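Local atomic coordinates of ylmH (Streptococcus pneumoniae, PDB entry 2FPH), a protein that probably takes part in cell division and probably binds nucleic acid through an RRM-like domain. Residues 85-90 / 130-135; 139-144 / 153-158. One frame throughout, in Å; residues are numbered along the deposited sequence.

Interaction 1 (85-90 / 130-135); sequences ISLQEI and QIMINQ
Glu89 and Gln130 cross obliquely on one face of an antiparallel strand pair, where Gln130 NE2 gives a nearly straight hydrogen bond to Glu89 OE1 (3.0 Å, 176° at the hydrogen). Glu89 OE1 lies in the Gln130 amide plane, but NE2 approaches that oxygen from above the carboxylate plane, the two flat groups being turned 82° apart. A bend in the Glu89 chain at chi2 (97°) brings the carboxylate toward Gln130 NE2. On the same face Leu87 CD1 rests on Gln130 OE1 (3.6 Å) and also touches Met132 CG, while Ile85 CG2 packs on Met132 CB. The other face carries Ser86 CB against Ile133 CG1 (3.7 Å) and Gln88 CG against Ile133 CD1 (4.0 Å). Beneath the side chains, Ser86 with Ile133 and Gln88 with Ile131 form two hydrogen-bonded pairs; their four N-H...O bonds include Gln88 N to Ile131 O at 2.8 Å. Gln88, bent at chi2, curls along its own strand so that NE2 donates to Ser86 OG. Farther out, the C-terminal tail holds the Gln130 amide through Ile164 N and Glu162 O, and Gln142 bonds Gln88 OE1. Strand 85-91 pairs with 151-157 on its other edge, making this the central β1-β3 pairing expected of an RRM-like sheet.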
loop_
_atom_site.group_PDB
_atom_site.type_symbol
_atom_site.label_atom_id
_atom_site.label_comp_id
_atom_site.label_asym_id
_atom_site.label_seq_id
_atom_site.Cartn_x
_atom_site.Cartn_y
_atom_site.Cartn_z
ATOM N N ILE A 85 -2.938 -5.811 4.529
ATOM C CA ILE A 85 -2.957 -5.821 3.054
ATOM C C ILE A 85 -3.651 -7.067 2.568
ATOM O O ILE A 85 -3.344 -8.170 3.049
ATOM C CB ILE A 85 -1.512 -5.736 2.459
ATOM C CG1 ILE A 85 -0.850 -4.394 2.847
ATOM C CG2 ILE A 85 -1.560 -5.757 0.925
ATOM C CD1 ILE A 85 0.644 -4.381 2.615
ATOM N N SER A 86 -4.583 -6.892 1.620
ATOM C CA SER A 86 -5.335 -7.999 1.007
ATOM C C SER A 86 -4.887 -8.090 -0.462
ATOM O O SER A 86 -4.634 -7.053 -1.098
ATOM C CB SER A 86 -6.817 -7.659 1.067
ATOM O OG SER A 86 -7.680 -8.698 0.645
ATOM N N LEU A 87 -4.741 -9.291 -1.009
ATOM C CA LEU A 87 -4.538 -9.408 -2.440
ATOM C C LEU A 87 -5.899 -9.725 -3.030
ATOM O O LEU A 87 -6.529 -10.701 -2.611
ATOM C CB LEU A 87 -3.552 -10.509 -2.814
ATOM C CG LEU A 87 -3.130 -10.792 -4.256
ATOM C CD1 LEU A 87 -2.411 -9.703 -4.958
ATOM C CD2 LEU A 87 -2.293 -12.087 -4.327
ATOM N N GLN A 88 -6.317 -8.969 -4.043
ATOM C CA GLN A 88 -7.569 -9.245 -4.740
ATOM C C GLN A 88 -7.284 -9.588 -6.185
ATOM O O GLN A 88 -6.661 -8.811 -6.906
ATOM C CB GLN A 88 -8.521 -8.021 -4.683
ATOM C CG GLN A 88 -8.955 -7.660 -3.268
ATOM C CD GLN A 88 -9.855 -8.701 -2.650
ATOM O OE1 GLN A 88 -10.918 -9.039 -3.207
ATOM N NE2 GLN A 88 -9.461 -9.205 -1.474
ATOM N N GLU A 89 -7.763 -10.767 -6.592
ATOM C CA GLU A 89 -7.820 -11.111 -8.005
ATOM C C GLU A 89 -8.979 -10.400 -8.661
ATOM O O GLU A 89 -10.098 -10.390 -8.135
ATOM C CB GLU A 89 -8.052 -12.598 -8.205
ATOM C CG GLU A 89 -7.878 -12.989 -9.657
ATOM C CD GLU A 89 -6.511 -13.543 -9.983
ATOM O OE1 GLU A 89 -5.796 -14.004 -9.062
ATOM O OE2 GLU A 89 -6.184 -13.539 -11.192
ATOM N N ILE A 90 -8.705 -9.825 -9.824
ATOM C CA ILE A 90 -9.728 -9.119 -10.608
ATOM C C ILE A 90 -10.185 -10.166 -11.599
ATOM O O ILE A 90 -9.560 -10.322 -12.649
ATOM C CB ILE A 90 -9.170 -7.865 -11.304
ATOM C CG1 ILE A 90 -8.651 -6.849 -10.267
ATOM C CG2 ILE A 90 -10.263 -7.162 -12.101
ATOM C CD1 ILE A 90 -7.934 -5.624 -10.811
ATOM N N GLN A 130 -4.551 -8.482 -10.735
ATOM C CA GLN A 130 -4.696 -8.414 -9.289
ATOM C C GLN A 130 -4.458 -7.012 -8.788
ATOM O O GLN A 130 -3.814 -6.218 -9.433
ATOM C CB GLN A 130 -3.736 -9.342 -8.555
ATOM C CG GLN A 130 -3.983 -10.834 -8.882
ATOM C CD GLN A 130 -2.852 -11.709 -8.391
ATOM O OE1 GLN A 130 -1.745 -11.203 -8.122
ATOM N NE2 GLN A 130 -3.116 -13.008 -8.258
ATOM N N ILE A 131 -4.969 -6.719 -7.595
ATOM C CA ILE A 131 -4.617 -5.492 -6.875
ATOM C C ILE A 131 -4.408 -5.761 -5.385
ATOM O O ILE A 131 -5.130 -6.592 -4.819
ATOM C CB ILE A 131 -5.731 -4.431 -7.164
ATOM C CG1 ILE A 131 -5.352 -3.083 -6.570
ATOM C CG2 ILE A 131 -7.138 -4.942 -6.709
ATOM C CD1 ILE A 131 -6.253 -2.007 -6.908
ATOM N N MET A 132 -3.376 -5.109 -4.803
ATOM C CA MET A 132 -3.050 -5.137 -3.388
ATOM C C MET A 132 -3.752 -3.941 -2.754
ATOM O O MET A 132 -3.568 -2.806 -3.212
ATOM C CB MET A 132 -1.529 -4.981 -3.221
ATOM C CG MET A 132 -0.764 -6.007 -4.000
ATOM S SD MET A 132 1.027 -6.156 -3.584
ATOM C CE MET A 132 1.228 -7.820 -3.845
ATOM N N ILE A 133 -4.625 -4.199 -1.792
ATOM C CA ILE A 133 -5.412 -3.134 -1.133
ATOM C C ILE A 133 -5.286 -3.092 0.350
ATOM O O ILE A 133 -4.893 -4.056 0.961
ATOM C CB ILE A 133 -6.911 -3.280 -1.481
ATOM C CG1 ILE A 133 -7.494 -4.559 -0.836
ATOM C CG2 ILE A 133 -7.090 -3.226 -3.010
ATOM C CD1 ILE A 133 -8.977 -4.525 -0.769
ATOM N N ASN A 134 -5.600 -1.950 0.923
ATOM C CA ASN A 134 -5.728 -1.769 2.380
ATOM C C ASN A 134 -7.004 -2.516 2.777
ATOM O O ASN A 134 -8.045 -2.218 2.275
ATOM C CB ASN A 134 -5.853 -0.280 2.630
ATOM C CG ASN A 134 -6.184 0.083 4.079
ATOM O OD1 ASN A 134 -6.722 -0.708 4.838
ATOM N ND2 ASN A 134 -5.759 1.296 4.484
ATOM N N GLN A 135 -6.897 -3.553 3.627
ATOM C CA GLN A 135 -8.017 -4.484 3.845
ATOM C C GLN A 135 -9.136 -3.812 4.608
ATOM O O GLN A 135 -10.221 -4.346 4.686
ATOM C CB GLN A 135 -7.591 -5.668 4.708
ATOM C CG GLN A 135 -6.435 -6.560 4.241
ATOM C CD GLN A 135 -6.310 -7.830 5.111
ATOM O OE1 GLN A 135 -6.060 -8.980 4.602
ATOM N NE2 GLN A 135 -6.501 -7.635 6.433
#

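Interaction 2 (139-144 / 153-158); sequences LLFQDG and VSLEER
Helix 139-144 passes strand 154-157 with 7.5 Å between their axes and 138° between their directions, and the backbones come nearest at Gln142 and Leu155, whose CA atoms are 5.3 Å apart. At that point one water bridges the two main chains: it donates to Gln142 O (2.7 Å) and accepts from Leu155 N (2.9 Å), so a carbonyl near the end of the helix and an amide of the strand are joined without touching directly. Leu155 is the strand's principal side chain in the contact. Its CB points at the helix, and with CG anti to the carbonyl carbon (chi1 -80°) the CD1 methyl is carried up to Phe141, meeting both CB and O of that residue at 3.5 Å. The methyl therefore lodges against the root of the phenylalanine and approaches the ring only obliquely; one face of the ring is overlain near its rim by Leu140 CD1. Gln142 crosses Leu155, its chain extended beyond CG (chi2 -162°). CG passes Leu155 CB at 4.1 Å, and NE2 comes to 3.5 Å from Leu155 O at an angle too poor for a hydrogen bond. The amide instead donates to Gln88 OE1 in strand 85-91, while Glu157 OE2 bonds Ser86 OG of that strand. Around this layer, Phe141 packs on Ile131 and Ile133 of strand 130-134 and on Ile114 of a loop, and Leu155 touches Gln88, Ile90 and Ile131, placing the helix on one face of the five-stranded antiparallel sheet.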
loop_
_atom_site.group_PDB
_atom_site.type_symbol
_atom_site.label_atom_id
_atom_site.label_comp_id
_atom_site.label_asym_id
_atom_site.label_seq_id
_atom_site.Cartn_x
_atom_site.Cartn_y
_atom_site.Cartn_z
ATOM N N LEU A 139 -14.609 -3.837 1.357
ATOM C CA LEU A 139 -15.941 -3.667 0.806
ATOM C C LEU A 139 -15.992 -2.575 -0.236
ATOM O O LEU A 139 -16.582 -2.756 -1.260
ATOM C CB LEU A 139 -16.960 -3.374 1.898
ATOM C CG LEU A 139 -17.417 -4.554 2.740
ATOM C CD1 LEU A 139 -18.760 -4.215 3.374
ATOM C CD2 LEU A 139 -17.529 -5.794 1.942
ATOM N N LEU A 140 -15.334 -1.458 0.003
ATOM C CA LEU A 140 -15.259 -0.432 -0.985
ATOM C C LEU A 140 -14.802 -1.042 -2.323
ATOM O O LEU A 140 -15.410 -0.790 -3.340
ATOM C CB LEU A 140 -14.332 0.668 -0.482
ATOM C CG LEU A 140 -14.079 1.922 -1.313
ATOM C CD1 LEU A 140 -13.436 1.593 -2.614
ATOM C CD2 LEU A 140 -15.354 2.724 -1.512
ATOM N N PHE A 141 -13.758 -1.867 -2.335
ATOM C CA PHE A 141 -13.303 -2.481 -3.579
ATOM C C PHE A 141 -14.159 -3.591 -4.088
ATOM O O PHE A 141 -14.486 -3.624 -5.273
ATOM C CB PHE A 141 -11.848 -2.989 -3.427
ATOM C CG PHE A 141 -10.838 -1.922 -3.528
ATOM C CD1 PHE A 141 -10.385 -1.274 -2.399
ATOM C CD2 PHE A 141 -10.250 -1.615 -4.754
ATOM C CE1 PHE A 141 -9.411 -0.247 -2.488
ATOM C CE2 PHE A 141 -9.285 -0.620 -4.819
ATOM C CZ PHE A 141 -8.875 0.039 -3.699
ATOM N N GLN A 142 -14.488 -4.552 -3.232
ATOM C CA GLN A 142 -15.268 -5.701 -3.684
ATOM C C GLN A 142 -16.658 -5.249 -4.178
ATOM O O GLN A 142 -17.155 -5.742 -5.186
ATOM C CB GLN A 142 -15.368 -6.774 -2.588
ATOM C CG GLN A 142 -14.059 -7.520 -2.400
ATOM C CD GLN A 142 -14.184 -8.832 -1.666
ATOM O OE1 GLN A 142 -15.159 -9.055 -0.927
ATOM N NE2 GLN A 142 -13.177 -9.705 -1.845
ATOM N N ASP A 143 -17.319 -4.340 -3.455
ATOM C CA ASP A 143 -18.664 -3.944 -3.891
ATOM C C ASP A 143 -18.655 -2.816 -4.929
ATOM O O ASP A 143 -19.614 -2.662 -5.670
ATOM C CB ASP A 143 -19.553 -3.570 -2.677
ATOM C CG ASP A 143 -19.839 -4.754 -1.782
ATOM O OD1 ASP A 143 -19.845 -5.902 -2.283
ATOM O OD2 ASP A 143 -20.035 -4.643 -0.537
ATOM N N GLY A 144 -17.576 -2.054 -5.026
ATOM C CA GLY A 144 -17.542 -0.907 -5.912
ATOM C C GLY A 144 -16.924 -1.219 -7.269
ATOM O O GLY A 144 -17.323 -0.658 -8.272
ATOM N N VAL A 153 -16.285 -7.179 -13.869
ATOM C CA VAL A 153 -15.243 -7.836 -13.085
ATOM C C VAL A 153 -15.785 -8.193 -11.691
ATOM O O VAL A 153 -16.755 -7.590 -11.230
ATOM C CB VAL A 153 -13.957 -6.963 -12.974
ATOM C CG1 VAL A 153 -13.481 -6.578 -14.355
ATOM C CG2 VAL A 153 -14.167 -5.712 -12.172
ATOM N N SER A 154 -15.138 -9.170 -11.059
ATOM C CA SER A 154 -15.403 -9.544 -9.669
ATOM C C SER A 154 -14.124 -9.707 -8.884
ATOM O O SER A 154 -13.289 -10.484 -9.254
ATOM C CB SER A 154 -16.173 -10.883 -9.638
ATOM O OG SER A 154 -16.435 -11.318 -8.305
ATOM N N LEU A 155 -13.970 -8.994 -7.771
ATOM C CA LEU A 155 -12.772 -9.121 -6.944
ATOM C C LEU A 155 -12.905 -10.258 -5.932
ATOM O O LEU A 155 -13.895 -10.296 -5.205
ATOM C CB LEU A 155 -12.531 -7.842 -6.163
ATOM C CG LEU A 155 -11.876 -6.647 -6.825
ATOM C CD1 LEU A 155 -11.643 -5.576 -5.811
ATOM C CD2 LEU A 155 -10.570 -6.953 -7.440
ATOM N N GLU A 156 -11.905 -11.141 -5.883
ATOM C CA GLU A 156 -11.817 -12.217 -4.891
ATOM C C GLU A 156 -10.467 -12.237 -4.191
ATOM O O GLU A 156 -9.456 -12.043 -4.841
ATOM C CB GLU A 156 -11.964 -13.543 -5.609
ATOM C CG GLU A 156 -13.353 -13.772 -6.207
ATOM C CD GLU A 156 -13.416 -15.035 -7.026
ATOM O OE1 GLU A 156 -12.514 -15.894 -6.909
ATOM O OE2 GLU A 156 -14.361 -15.162 -7.810
ATOM N N GLU A 157 -10.479 -12.534 -2.888
ATOM C CA GLU A 157 -9.266 -12.791 -2.069
ATOM C C GLU A 157 -8.395 -13.920 -2.653
ATOM O O GLU A 157 -8.914 -15.007 -2.985
ATOM C CB GLU A 157 -9.696 -13.238 -0.661
ATOM C CG GLU A 157 -9.502 -12.289 0.528
ATOM C CD GLU A 157 -8.066 -12.163 1.024
ATOM O OE1 GLU A 157 -7.161 -12.867 0.504
ATOM O OE2 GLU A 157 -7.841 -11.319 1.931
ATOM N N ARG A 158 -7.103 -13.677 -2.796
ATOM C CA ARG A 158 -6.092 -14.691 -3.120
ATOM C C ARG A 158 -4.917 -14.631 -2.121
ATOM O O ARG A 158 -4.513 -13.537 -1.736
ATOM C CB ARG A 158 -5.465 -14.417 -4.479
ATOM C CG ARG A 158 -6.386 -14.491 -5.653
ATOM C CD ARG A 158 -6.728 -15.896 -6.028
ATOM N NE ARG A 158 -8.166 -16.048 -6.096
ATOM C CZ ARG A 158 -8.865 -16.192 -7.204
ATOM N NH1 ARG A 158 -8.293 -16.249 -8.403
ATOM N NH2 ARG A 158 -10.168 -16.298 -7.099
HETATM O O HOH W 1 -15.918 -6.832 -7.384
#

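In the fold
The two interactions lie about 8 Å apart between centres and come in series along the chain: interaction 1 closes at strand 130-134, and helix 138-144 of interaction 2 follows directly. They share the five-stranded antiparallel sheet. Interaction 1 joins two strands within that sheet; interaction 2 packs helix 138-144 against strand 151-157, the neighbour of 85-91 in it. Direct contacts knit them together, with a probable hydrogen bond from Glu89 N to Glu156 O at 2.7 Å and Ile90 CG1 packed on Leu155 CD2 at 3.4 Å. All four segments fall in the putative RNA-binding region, consistent with a sheet-and-helix framework of the RRM type.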